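Local coordinates for agglutinin (Galanthus nivalis, PDB 1MSA), which binds alpha-D-linked mannose, with high affinity for alpha-(1-3)-linked mannose oligomers, and has antiviral activity that may serve plant defence, at residues A[27-32]-A[47-52]; A[56-61]-A[79-84]; A[2-7]-A[52-57]. One frame throughout, in Å; residues are numbered along the deposited sequence.

Interaction 1 of 3, residues A[27-32]-A[47-52]; sequences EDCNLV and GLSRSC. With MMA (methyl alpha-D-mannopyranoside), chain G.
A disulfide beside one of the lectin's mannose pockets ties the segment 27-32 to the loop 47-52: Cys29 SG and Cys52 SG are bonded with a torsion of 92° about the S-S bond. Backbone bonds flank it. Gly47 N gives its hydrogen to Asp28 O at 2.8 Å, and Ser51 N reaches Glu27 O at 3.2 Å. Next to the latter, Ser51 OG donates to the syn lone pair of Glu27 OE1 at 3.1 Å. Arg50 bends back at chi2 and chi3, which lays one guanidinium face over Glu27 O and leaves NH2 3.5 Å from Asp28 CB; the Glu27 carboxylate is near enough for a probable long-range attraction, but no N-H of Arg50 points at it. In this beta-prism lectin the first segment carries part of the sugar site. Asp28 OD1 accepts from Asn30 N, an Asx turn, from above the carboxylate plane, and Gln26 NE2 holds the same oxygen. Asp28 OD2 accepts from O2 of the methyl mannoside of chain G at 3.0 Å, while Asn30 ND2 donates to that O2 at 2.7 Å, the N-H...O angle being 166°.

Interaction 2 of 3, residues A[56-61]-A[79-84]; sequences MQTDGN and GQNGNY. With MMA (methyl alpha-D-mannopyranoside), chain F; MMA (methyl alpha-D-mannopyranoside), chain N.
The ring of Tyr84 lies flat on Gly60: Gly60 CA sits 3.4 Å from the ring centroid and only 9° off the ring normal, a CH-pi contact over the middle of the face. Gly60 closes a type I beta turn that starts at Gln57, and this turn, joining strands 53-56 and 62-65 of the bulb-type lectin's beta-prism, bears a mannose site. With no side chain on Gly60, the aromatic face can come down directly on the backbone. The hydroxyl anchors the far end of the ring: Tyr84 OH donates to a lone pair of Gln80 O at 2.6 Å, within the carbonyl plane. Thr58 O lies at the ring's edge, and Met56 bends at chi2 and chi3 to bring CE to Tyr84 CB.

Two backbone bonds clamp the turn to the segment 79-84. Gly82 N gives its hydrogen to Thr58 O at 2.7 Å, and Gly79 N does the same to Asp59 O at 2.6 Å. Thr58 O also receives a CA-H...O contact from Asn81 CA. Alongside, Thr58 OG1, set between its own backbone N and carbonyl carbon (chi1 57°), donates to Asn81 OD1 at 3.0 Å, approaching from above the amide plane, and Asn81 ND2 rests beside Asp59 CB.

The carboxylate of Asp59 serves the sugar. Its OD1 accepts from Asn61 N in an Asx turn, from above the carboxylate plane, and Asp59 OD2 stands 2.7 Å from O2 of the methyl mannoside of chain F. Asn61 ND2 donates to the same O2 at 2.6 Å. Farther along the loop, Asn83 approaches a mannoside held by Asp91 and Asn93 of the second subunit, its CB 3.3 Å from O4 of the chain N sugar.

Interaction 3 of 3, residues A[2-7]-A[52-57]; sequences NILYSG and CFLSMQ. With MMA (methyl alpha-D-mannopyranoside), chain F.
Leu4, on strand 3-5, leans its side chain across the strand 53-56. Its CG stands anti to the backbone N (chi1 -174°), an orientation that carries the branched end over to the other strand: Leu4 CD2 meets Leu54 CD2 at 3.9 Å, and Leu4 CG comes to 4.0 Å from Met56 CB. Leu54 offers its CD2 methyl to this contact. Both leucines also touch Leu10, and Leu54 packs on Leu62 and Val64, so the pair belongs to the apolar interior.

At Tyr5 the backbone alone takes part, its carbonyl group running past the start of the Met56 side chain, with Tyr5 O 3.8 Å from Met56 CB. The two strands belong to different faces of the beta-prism: 3-5 pairs with 84-88, whereas 53-56 lies between 9-10 and 62-65. Their directions differ by 71° and their axes stay 7.4 Å apart, as expected of strands from two different faces of the prism, whose side chains meet in the interior between them.

Ser6 follows, where the chain leaves its strand and comes close to the end of the other. Ser6 CA makes a CA-H...O contact with Met56 O at 3.2 Å and lies against Met56 CG, while Ser6 CB rests 3.4 Å from Gln57 O. The Ser6 hydroxyl belongs to another neighbour, being hydrogen-bonded to Tyr84 N. Finally Gly7 N donates to Met56 O at 2.6 Å, with an N-H...O angle of 160°.

The chemistry of the three contacts varies with their depth in the fold. The centre of interaction 3 lies about 5 Å from the chain's centre, and two sheets join there mainly through aliphatic side chains, one backbone bond being the exception; those of interactions 1 and 2 lie about 14 and 12 Å out, where backbone bonds between loops dominate. These outer two are on opposite sides of the centre yet repeat one scheme, a sugar-binding Asx turn fastened to a later loop, by a disulfide or by a tyrosine ring on glycine. The segment 52-57 connects them: Cys52 is common to interactions 1 and 3, Met56 and Gln57 to interactions 2 and 3. Leu31 CD2 also packs on Leu54 CD1.

Interaction 1 of 3, residues A[27-32]-A[47-52]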
# COMPACT_ATOMS: atom_id res chain seq x y z
N GLU A 27 22.93 8.04 0.58
CA GLU A 27 24.20 7.77 1.23
C GLU A 27 25.16 8.95 1.19
O GLU A 27 26.06 9.05 2.04
CB GLU A 27 24.87 6.53 0.60
CG GLU A 27 24.62 5.25 1.37
CD GLU A 27 25.32 5.21 2.72
OE1 GLU A 27 26.33 5.92 2.92
OE2 GLU A 27 24.87 4.44 3.60
N ASP A 28 24.97 9.86 0.24
CA ASP A 28 25.81 11.04 0.11
C ASP A 28 25.33 12.20 0.96
O ASP A 28 25.84 13.32 0.83
CB ASP A 28 25.94 11.46 -1.35
CG ASP A 28 24.67 11.98 -1.97
OD1 ASP A 28 23.59 11.93 -1.36
OD2 ASP A 28 24.73 12.46 -3.13
N CYS A 29 24.34 11.99 1.80
CA CYS A 29 23.76 12.95 2.69
C CYS A 29 22.80 13.93 2.04
O CYS A 29 22.42 14.93 2.66
CB CYS A 29 24.79 13.70 3.55
SG CYS A 29 25.52 12.65 4.82
N ASN A 30 22.39 13.64 0.82
CA ASN A 30 21.41 14.48 0.13
C ASN A 30 20.03 13.86 0.35
O ASN A 30 19.88 12.64 0.21
CB ASN A 30 21.73 14.57 -1.35
CG ASN A 30 21.17 15.81 -2.01
OD1 ASN A 30 20.67 16.70 -1.33
ND2 ASN A 30 21.24 15.88 -3.33
N LEU A 31 19.08 14.66 0.79
CA LEU A 31 17.70 14.17 1.01
C LEU A 31 16.91 14.64 -0.22
O LEU A 31 16.67 15.83 -0.38
CB LEU A 31 17.13 14.72 2.30
CG LEU A 31 15.65 14.51 2.59
CD1 LEU A 31 15.34 13.04 2.83
CD2 LEU A 31 15.20 15.35 3.79
N VAL A 32 16.62 13.70 -1.13
CA VAL A 32 15.96 14.03 -2.37
C VAL A 32 14.56 13.46 -2.53
O VAL A 32 14.23 12.35 -2.12
CB VAL A 32 16.80 13.57 -3.59
CG1 VAL A 32 16.27 14.20 -4.87
CG2 VAL A 32 18.27 13.91 -3.41
N GLY A 47 27.38 15.23 -0.48
CA GLY A 47 28.81 15.32 -0.33
C GLY A 47 29.28 15.97 0.95
O GLY A 47 30.49 15.97 1.23
N LEU A 48 28.38 16.47 1.79
CA LEU A 48 28.76 17.10 3.05
C LEU A 48 29.15 16.08 4.11
O LEU A 48 29.65 16.45 5.17
CB LEU A 48 27.64 17.98 3.60
CG LEU A 48 27.10 19.07 2.67
CD1 LEU A 48 26.17 20.01 3.43
CD2 LEU A 48 28.22 19.84 2.00
N SER A 49 28.89 14.82 3.84
CA SER A 49 29.22 13.74 4.77
C SER A 49 28.81 12.41 4.14
O SER A 49 28.56 12.35 2.93
CB SER A 49 28.53 13.97 6.10
OG SER A 49 29.04 13.13 7.12
N ARG A 50 28.68 11.38 4.95
CA ARG A 50 28.28 10.06 4.49
C ARG A 50 27.44 9.37 5.56
O ARG A 50 27.62 9.64 6.75
CB ARG A 50 29.52 9.19 4.21
CG ARG A 50 30.06 9.31 2.79
CD ARG A 50 29.37 8.34 1.85
NE ARG A 50 29.06 8.95 0.57
CZ ARG A 50 28.59 8.28 -0.48
NH1 ARG A 50 28.37 6.97 -0.41
NH2 ARG A 50 28.32 8.93 -1.60
N SER A 51 26.53 8.50 5.15
CA SER A 51 25.71 7.74 6.08
C SER A 51 24.91 8.60 7.04
O SER A 51 24.76 8.28 8.23
CB SER A 51 26.59 6.74 6.84
OG SER A 51 27.12 5.79 5.92
N CYS A 52 24.31 9.67 6.51
CA CYS A 52 23.47 10.55 7.31
C CYS A 52 22.15 9.86 7.64
O CYS A 52 21.81 8.85 7.03
CB CYS A 52 23.17 11.84 6.55
SG CYS A 52 24.52 13.04 6.52
C1 MMA G . 22.70 15.71 -6.46
C2 MMA G . 22.84 14.24 -6.09
C3 MMA G . 21.83 13.37 -6.83
C4 MMA G . 20.43 13.95 -6.76
C5 MMA G . 20.42 15.43 -7.15
C6 MMA G . 19.06 16.08 -6.98
C7 MMA G . 22.83 17.18 -8.38
O1 MMA G . 23.09 15.89 -7.79
O2 MMA G . 22.73 14.05 -4.69
O3 MMA G . 21.84 12.06 -6.27
O4 MMA G . 19.58 13.23 -7.65
O5 MMA G . 21.35 16.16 -6.33
O6 MMA G . 19.16 17.48 -6.77

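Interaction 2 of 3, residues A[56-61]-A[79-84]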
# COMPACT_ATOMS: atom_id res chain seq x y z
N MET A 56 12.58 12.74 12.38
CA MET A 56 11.36 13.54 12.61
C MET A 56 11.23 13.63 14.14
O MET A 56 10.89 12.64 14.77
CB MET A 56 10.14 12.89 12.00
CG MET A 56 8.81 13.55 12.28
SD MET A 56 8.59 15.16 11.51
CE MET A 56 8.60 16.25 12.91
N GLN A 57 11.59 14.78 14.70
CA GLN A 57 11.60 14.93 16.15
C GLN A 57 10.28 15.25 16.79
O GLN A 57 9.31 15.68 16.16
CB GLN A 57 12.68 15.96 16.55
CG GLN A 57 14.05 15.57 16.01
CD GLN A 57 15.14 16.55 16.34
OE1 GLN A 57 14.90 17.71 16.68
NE2 GLN A 57 16.39 16.10 16.23
N THR A 58 10.23 15.08 18.12
CA THR A 58 9.03 15.35 18.90
C THR A 58 8.81 16.83 19.13
O THR A 58 7.74 17.25 19.56
CB THR A 58 9.05 14.60 20.24
OG1 THR A 58 10.22 14.96 20.98
CG2 THR A 58 9.08 13.09 20.00
N ASP A 59 9.81 17.65 18.79
CA ASP A 59 9.70 19.09 18.91
C ASP A 59 9.24 19.70 17.59
O ASP A 59 9.23 20.92 17.43
CB ASP A 59 11.01 19.72 19.36
CG ASP A 59 12.11 19.67 18.33
OD1 ASP A 59 11.99 18.91 17.35
OD2 ASP A 59 13.10 20.41 18.49
N GLY A 60 8.90 18.86 16.61
CA GLY A 60 8.42 19.30 15.32
C GLY A 60 9.49 19.57 14.29
O GLY A 60 9.17 19.91 13.14
N ASN A 61 10.76 19.41 14.65
CA ASN A 61 11.86 19.66 13.75
C ASN A 61 12.23 18.43 12.93
O ASN A 61 12.37 17.33 13.46
CB ASN A 61 13.10 20.12 14.53
CG ASN A 61 13.90 21.17 13.78
OD1 ASN A 61 13.55 21.57 12.67
ND2 ASN A 61 14.98 21.64 14.40
N GLY A 79 9.61 23.45 17.79
CA GLY A 79 8.68 24.22 18.61
C GLY A 79 8.21 23.40 19.81
O GLY A 79 9.00 22.80 20.54
N GLN A 80 6.89 23.37 19.98
CA GLN A 80 6.27 22.65 21.09
C GLN A 80 6.46 21.15 20.97
O GLN A 80 6.24 20.57 19.91
CB GLN A 80 4.79 23.03 21.12
CG GLN A 80 3.85 22.05 21.78
CD GLN A 80 2.43 22.21 21.27
OE1 GLN A 80 2.21 22.79 20.20
NE2 GLN A 80 1.47 21.70 22.03
N ASN A 81 6.87 20.52 22.07
CA ASN A 81 7.02 19.07 22.10
C ASN A 81 5.63 18.43 21.98
O ASN A 81 4.70 18.81 22.70
CB ASN A 81 7.71 18.59 23.37
CG ASN A 81 9.07 17.97 23.11
OD1 ASN A 81 9.23 16.74 23.18
ND2 ASN A 81 10.07 18.80 22.82
N GLY A 82 5.50 17.50 21.05
CA GLY A 82 4.22 16.83 20.84
C GLY A 82 4.35 15.69 19.84
O GLY A 82 5.41 15.11 19.68
N ASN A 83 3.23 15.36 19.21
CA ASN A 83 3.20 14.29 18.21
C ASN A 83 3.04 14.91 16.83
O ASN A 83 2.12 15.68 16.58
CB ASN A 83 2.08 13.31 18.52
CG ASN A 83 2.28 12.62 19.86
OD1 ASN A 83 3.28 11.94 20.06
ND2 ASN A 83 1.34 12.83 20.77
N TYR A 84 4.01 14.65 15.96
CA TYR A 84 4.02 15.20 14.61
C TYR A 84 4.16 14.06 13.59
O TYR A 84 4.52 12.94 13.95
CB TYR A 84 5.21 16.15 14.41
CG TYR A 84 5.18 17.39 15.26
CD1 TYR A 84 5.69 17.38 16.55
CD2 TYR A 84 4.65 18.58 14.78
CE1 TYR A 84 5.66 18.51 17.35
CE2 TYR A 84 4.63 19.72 15.56
CZ TYR A 84 5.13 19.68 16.84
OH TYR A 84 5.12 20.82 17.62
C1 MMA F . 16.70 22.54 16.94
C2 MMA F . 16.27 21.22 17.60
C3 MMA F . 17.48 20.29 17.68
C4 MMA F . 18.10 20.10 16.30
C5 MMA F . 18.44 21.46 15.69
C6 MMA F . 18.96 21.35 14.27
C7 MMA F . 17.79 24.59 17.57
O1 MMA F . 17.65 23.15 17.73
O2 MMA F . 15.23 20.64 16.84
O3 MMA F . 17.10 19.03 18.21
O4 MMA F . 19.28 19.32 16.42
O5 MMA F . 17.26 22.30 15.65
O6 MMA F . 19.11 22.63 13.68
C1 MMA N . -0.35 7.90 20.77
C2 MMA N . 0.29 7.62 19.40
C3 MMA N . 0.68 8.93 18.72
C4 MMA N . -0.57 9.82 18.62
C5 MMA N . -1.13 10.04 20.03
C6 MMA N . -2.39 10.89 20.02
C7 MMA N . 0.53 8.14 22.99
O1 MMA N . 0.58 8.53 21.60
O2 MMA N . -0.65 6.93 18.59
O3 MMA N . 1.17 8.68 17.42
O4 MMA N . -0.24 11.05 18.02
O5 MMA N . -1.48 8.77 20.62
O6 MMA N . -2.89 11.04 21.34

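Interaction 3 of 3, residues A[2-7]-A[52-57]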
# COMPACT_ATOMS: atom_id res chain seq x y z
N ASN A 2 4.47 5.91 3.70
CA ASN A 2 4.37 7.30 3.26
C ASN A 2 4.37 8.27 4.43
O ASN A 2 4.29 9.49 4.24
CB ASN A 2 3.13 7.50 2.39
CG ASN A 2 1.83 7.15 3.07
OD1 ASN A 2 1.74 6.23 3.89
ND2 ASN A 2 0.77 7.87 2.72
N ILE A 3 4.42 7.74 5.65
CA ILE A 3 4.41 8.55 6.85
C ILE A 3 5.63 8.30 7.73
O ILE A 3 6.04 7.16 7.96
CB ILE A 3 3.16 8.30 7.71
CG1 ILE A 3 1.87 8.56 6.94
CG2 ILE A 3 3.19 9.16 8.97
CD1 ILE A 3 0.64 7.97 7.60
N LEU A 4 6.20 9.38 8.24
CA LEU A 4 7.32 9.32 9.17
C LEU A 4 6.84 9.98 10.47
O LEU A 4 6.59 11.19 10.48
CB LEU A 4 8.55 10.00 8.62
CG LEU A 4 9.86 9.92 9.38
CD1 LEU A 4 10.28 8.48 9.64
CD2 LEU A 4 10.96 10.66 8.62
N TYR A 5 6.63 9.18 11.51
CA TYR A 5 6.13 9.68 12.77
C TYR A 5 7.20 10.33 13.64
O TYR A 5 8.35 9.91 13.64
CB TYR A 5 5.49 8.53 13.58
CG TYR A 5 4.32 7.89 12.86
CD1 TYR A 5 4.53 6.86 11.95
CD2 TYR A 5 3.02 8.34 13.07
CE1 TYR A 5 3.46 6.29 11.27
CE2 TYR A 5 1.95 7.77 12.40
CZ TYR A 5 2.19 6.74 11.50
OH TYR A 5 1.13 6.17 10.82
N SER A 6 6.80 11.35 14.40
CA SER A 6 7.75 12.00 15.31
C SER A 6 8.35 10.91 16.20
O SER A 6 7.63 10.01 16.63
CB SER A 6 7.09 13.08 16.15
OG SER A 6 5.94 12.59 16.81
N GLY A 7 9.67 10.94 16.37
CA GLY A 7 10.35 9.93 17.17
C GLY A 7 11.01 8.89 16.26
O GLY A 7 11.83 8.09 16.71
N CYS A 52 24.31 9.67 6.51
CA CYS A 52 23.47 10.55 7.31
C CYS A 52 22.15 9.86 7.64
O CYS A 52 21.81 8.85 7.03
CB CYS A 52 23.17 11.84 6.55
SG CYS A 52 24.52 13.04 6.52
N PHE A 53 21.41 10.42 8.59
CA PHE A 53 20.10 9.90 8.95
C PHE A 53 19.10 11.05 9.05
O PHE A 53 19.48 12.19 9.30
CB PHE A 53 20.11 9.05 10.18
CG PHE A 53 20.79 9.58 11.41
CD1 PHE A 53 22.16 9.50 11.55
CD2 PHE A 53 20.04 10.12 12.45
CE1 PHE A 53 22.79 9.97 12.70
CE2 PHE A 53 20.65 10.58 13.60
CZ PHE A 53 22.03 10.51 13.72
N LEU A 54 17.84 10.75 8.77
CA LEU A 54 16.78 11.75 8.82
C LEU A 54 15.91 11.51 10.06
O LEU A 54 15.43 10.40 10.27
CB LEU A 54 15.92 11.71 7.56
CG LEU A 54 14.70 12.64 7.56
CD1 LEU A 54 15.14 14.09 7.51
CD2 LEU A 54 13.76 12.30 6.41
N SER A 55 15.72 12.56 10.85
CA SER A 55 14.95 12.42 12.08
C SER A 55 13.76 13.33 12.18
O SER A 55 13.88 14.56 12.07
CB SER A 55 15.91 12.66 13.27
OG SER A 55 15.28 12.30 14.48
N MET A 56 12.58 12.74 12.38
CA MET A 56 11.36 13.54 12.61
C MET A 56 11.23 13.63 14.14
O MET A 56 10.89 12.64 14.77
CB MET A 56 10.14 12.89 12.00
CG MET A 56 8.81 13.55 12.28
SD MET A 56 8.59 15.16 11.51
CE MET A 56 8.60 16.25 12.91
N GLN A 57 11.59 14.78 14.70
CA GLN A 57 11.60 14.93 16.15
C GLN A 57 10.28 15.25 16.79
O GLN A 57 9.31 15.68 16.16
CB GLN A 57 12.68 15.96 16.55
CG GLN A 57 14.05 15.57 16.01
CD GLN A 57 15.14 16.55 16.34
OE1 GLN A 57 14.90 17.71 16.68
NE2 GLN A 57 16.39 16.10 16.23
C1 MMA F . 16.70 22.54 16.94
C2 MMA F . 16.27 21.22 17.60
C3 MMA F . 17.48 20.29 17.68
C4 MMA F . 18.10 20.10 16.30
C5 MMA F . 18.44 21.46 15.69
C6 MMA F . 18.96 21.35 14.27
C7 MMA F . 17.79 24.59 17.57
O1 MMA F . 17.65 23.15 17.73
O2 MMA F . 15.23 20.64 16.84
O3 MMA F . 17.10 19.03 18.21
O4 MMA F . 19.28 19.32 16.42
O5 MMA F . 17.26 22.30 15.65
O6 MMA F . 19.11 22.63 13.68